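Local coordinates for putative branched-chain amino acid transport system substrate-binding protein (Rhodopseudomonas palustris, PDB 3TX6) that probably serves as the periplasmic solute-binding component of an ABC transporter, capturing lignin-derived aromatic acids such as p-coumarate and related compounds, at residues 205-210 with 219-224. Residues are numbered along the deposited sequence; the frame is centred on the assembly and turned at random.
Sequences LPQTSL and IYQTHG. With ENO (3-(4-hydroxy-phenyl)pyruvic acid), chain D.
Gln207 and Ile219, with Gln221 beside them, join helix to strand in a beta-alpha-beta crossover, the repeating unit of the Rossmann-like lobes of periplasmic binding proteins. Segment 205-210 of helix 200-213 runs nearly antiparallel to strand segment 219-221 (169°), their axes 10.0 Å apart, as expected of a helix that connects two parallel strands. The link is partly polar although all four touching residues are buried. Gln221 NE2 donates to Gln207 OE1 over 3.0 Å; the bond is close to straight, and the donor lies in the carbonyl plane of Gln207. The two amide planes are nevertheless turned 48° from each other. Both amides have second partners: Gln221 NE2 also reaches the backbone oxygen of Ala203, one turn earlier on the helix, while Gln207 NE2 gives to Ser237 O, which together should fix how each amide is rotated. Gln207 gets there with CG anti to its own nitrogen (chi1 -168°) and a bend at chi2 that brings the amide over Ile219. There the two branches of Ile219 share the amide: CG2 lies 3.2 Å from Gln207 OE1, and CD1 lies 3.8 Å from Gln207 NE2. On the helix's next turn, Leu210 CB rests 4.2 Å from Ile219 CD1. Past the strand's end the same segment enters the ligand pocket. The His223 ring is covered on one face by C6 of the bound 3-(4-hydroxy-phenyl)pyruvic acid, and Gly224 CA comes within 3.3 Å of C5 of the ligand. Phe230 and Ala234 of helix 228-234 touch Gln207, while Leu210 also packs on Ile194 of strand 193-197; strand 218-221 itself lies between strands 193-197 and 242-245, with Tyr220 turned to helix 119-130.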
loop_
_atom_site.group_PDB
_atom_site.type_symbol
_atom_site.label_atom_id
_atom_site.label_comp_id
_atom_site.label_asym_id
_atom_site.label_seq_id
_atom_site.Cartn_x
_atom_site.Cartn_y
_atom_site.Cartn_z
ATOM N N LEU A 205 -15.554 0.431 9.266
ATOM C CA LEU A 205 -16.842 1.057 9.461
ATOM C C LEU A 205 -18.007 0.406 8.665
ATOM O O LEU A 205 -19.063 0.027 9.251
ATOM C CB LEU A 205 -16.735 2.575 9.208
ATOM C CG LEU A 205 -18.044 3.371 9.230
ATOM C CD1 LEU A 205 -18.876 3.095 10.518
ATOM C CD2 LEU A 205 -17.808 4.868 8.958
ATOM N N PRO A 206 -17.852 0.275 7.339
ATOM C CA PRO A 206 -18.872 -0.511 6.678
ATOM C C PRO A 206 -18.898 -1.960 7.112
ATOM O O PRO A 206 -19.975 -2.573 6.986
ATOM C CB PRO A 206 -18.534 -0.369 5.192
ATOM C CG PRO A 206 -17.728 0.881 5.061
ATOM C CD PRO A 206 -16.944 0.928 6.363
ATOM N N GLN A 207 -17.802 -2.527 7.577
ATOM C CA GLN A 207 -17.838 -3.915 7.995
ATOM C C GLN A 207 -18.832 -4.121 9.140
ATOM O O GLN A 207 -19.709 -4.994 9.067
ATOM C CB GLN A 207 -16.473 -4.368 8.457
ATOM C CG GLN A 207 -16.347 -5.865 8.641
ATOM C CD GLN A 207 -16.263 -6.649 7.353
ATOM O OE1 GLN A 207 -15.762 -6.155 6.339
ATOM N NE2 GLN A 207 -16.654 -7.917 7.413
ATOM N N THR A 208 -18.688 -3.316 10.187
ATOM C CA THR A 208 -19.540 -3.375 11.386
ATOM C C THR A 208 -20.961 -2.961 11.050
ATOM O O THR A 208 -21.934 -3.646 11.398
ATOM C CB THR A 208 -19.000 -2.468 12.532
ATOM O OG1 THR A 208 -19.038 -1.065 12.169
ATOM C CG2 THR A 208 -17.586 -2.897 12.913
ATOM N N SER A 209 -21.074 -1.839 10.356
ATOM C CA SER A 209 -22.358 -1.271 10.056
ATOM C C SER A 209 -23.203 -2.238 9.097
ATOM O O SER A 209 -24.399 -2.503 9.317
ATOM C CB SER A 209 -22.082 0.138 9.504
ATOM O OG SER A 209 -23.219 0.759 8.990
ATOM N N LEU A 210 -22.582 -2.845 8.090
ATOM C CA LEU A 210 -23.320 -3.778 7.250
ATOM C C LEU A 210 -23.779 -5.008 8.046
ATOM O O LEU A 210 -24.939 -5.450 7.909
ATOM C CB LEU A 210 -22.477 -4.210 6.035
ATOM C CG LEU A 210 -22.360 -3.200 4.872
ATOM C CD1 LEU A 210 -21.122 -3.534 4.030
ATOM C CD2 LEU A 210 -23.639 -3.154 4.039
ATOM N N ILE A 219 -18.486 -10.193 2.338
ATOM C CA ILE A 219 -17.860 -8.834 2.276
ATOM C C ILE A 219 -16.373 -8.931 1.980
ATOM O O ILE A 219 -15.638 -9.837 2.524
ATOM C CB ILE A 219 -18.030 -8.061 3.603
ATOM C CG1 ILE A 219 -19.510 -7.897 3.944
ATOM C CG2 ILE A 219 -17.312 -6.691 3.557
ATOM C CD1 ILE A 219 -19.768 -7.359 5.369
ATOM N N TYR A 220 -15.956 -8.056 1.056
ATOM C CA TYR A 220 -14.612 -8.052 0.540
ATOM C C TYR A 220 -13.957 -6.725 0.872
ATOM O O TYR A 220 -14.577 -5.633 0.773
ATOM C CB TYR A 220 -14.625 -8.298 -0.985
ATOM C CG TYR A 220 -15.023 -9.731 -1.387
ATOM C CD1 TYR A 220 -16.368 -10.177 -1.389
ATOM C CD2 TYR A 220 -14.063 -10.634 -1.740
ATOM C CE1 TYR A 220 -16.683 -11.504 -1.707
ATOM C CE2 TYR A 220 -14.386 -11.961 -2.078
ATOM C CZ TYR A 220 -15.699 -12.394 -2.057
ATOM O OH TYR A 220 -15.971 -13.721 -2.422
ATOM N N GLN A 221 -12.700 -6.832 1.284
ATOM C CA GLN A 221 -11.930 -5.660 1.721
ATOM C C GLN A 221 -10.689 -5.547 0.877
ATOM O O GLN A 221 -10.093 -6.589 0.473
ATOM C CB GLN A 221 -11.536 -5.704 3.213
ATOM C CG GLN A 221 -12.684 -5.550 4.201
ATOM C CD GLN A 221 -13.140 -4.115 4.401
ATOM O OE1 GLN A 221 -12.430 -3.177 4.013
ATOM N NE2 GLN A 221 -14.291 -3.915 5.055
ATOM N N THR A 222 -10.270 -4.285 0.667
ATOM C CA THR A 222 -9.020 -4.013 -0.010
ATOM C C THR A 222 -7.800 -4.129 0.890
ATOM O O THR A 222 -7.909 -4.294 2.099
ATOM C CB THR A 222 -9.015 -2.592 -0.607
ATOM O OG1 THR A 222 -8.863 -1.579 0.410
ATOM C CG2 THR A 222 -10.282 -2.308 -1.442
ATOM N N HIS A 223 -6.627 -4.019 0.265
ATOM C CA HIS A 223 -5.364 -4.115 0.980
ATOM C C HIS A 223 -5.106 -2.906 1.868
ATOM O O HIS A 223 -4.228 -2.960 2.713
ATOM C CB HIS A 223 -4.183 -4.450 0.070
ATOM C CG HIS A 223 -4.012 -3.541 -1.145
ATOM N ND1 HIS A 223 -5.045 -3.021 -1.853
ATOM C CD2 HIS A 223 -2.851 -3.221 -1.854
ATOM C CE1 HIS A 223 -4.518 -2.332 -2.922
ATOM N NE2 HIS A 223 -3.196 -2.464 -2.903
ATOM N N GLY A 224 -5.900 -1.841 1.703
ATOM C CA GLY A 224 -5.911 -0.719 2.641
ATOM C C GLY A 224 -6.406 -1.073 4.024
ATOM O O GLY A 224 -6.222 -0.252 4.961
HETATM O O4 ENO D . -3.889 4.456 -0.532
HETATM C C9 ENO D . -2.269 2.167 1.411
HETATM C C8 ENO D . -1.393 1.125 1.187
HETATM C C7 ENO D . -1.828 -0.072 0.597
HETATM C C6 ENO D . -3.134 -0.148 0.155
HETATM C C5 ENO D . -4.035 0.887 0.391
HETATM C C4 ENO D . -3.607 2.073 1.012
HETATM O O3 ENO D . -0.897 -1.078 0.373
HETATM C C3 ENO D . -4.579 3.172 1.335
HETATM C C2 ENO D . -4.693 4.320 0.406
HETATM C C1 ENO D . -5.692 5.332 0.718
HETATM O O2 ENO D . -5.757 6.331 -0.029
HETATM O O1 ENO D . -6.471 5.196 1.708
#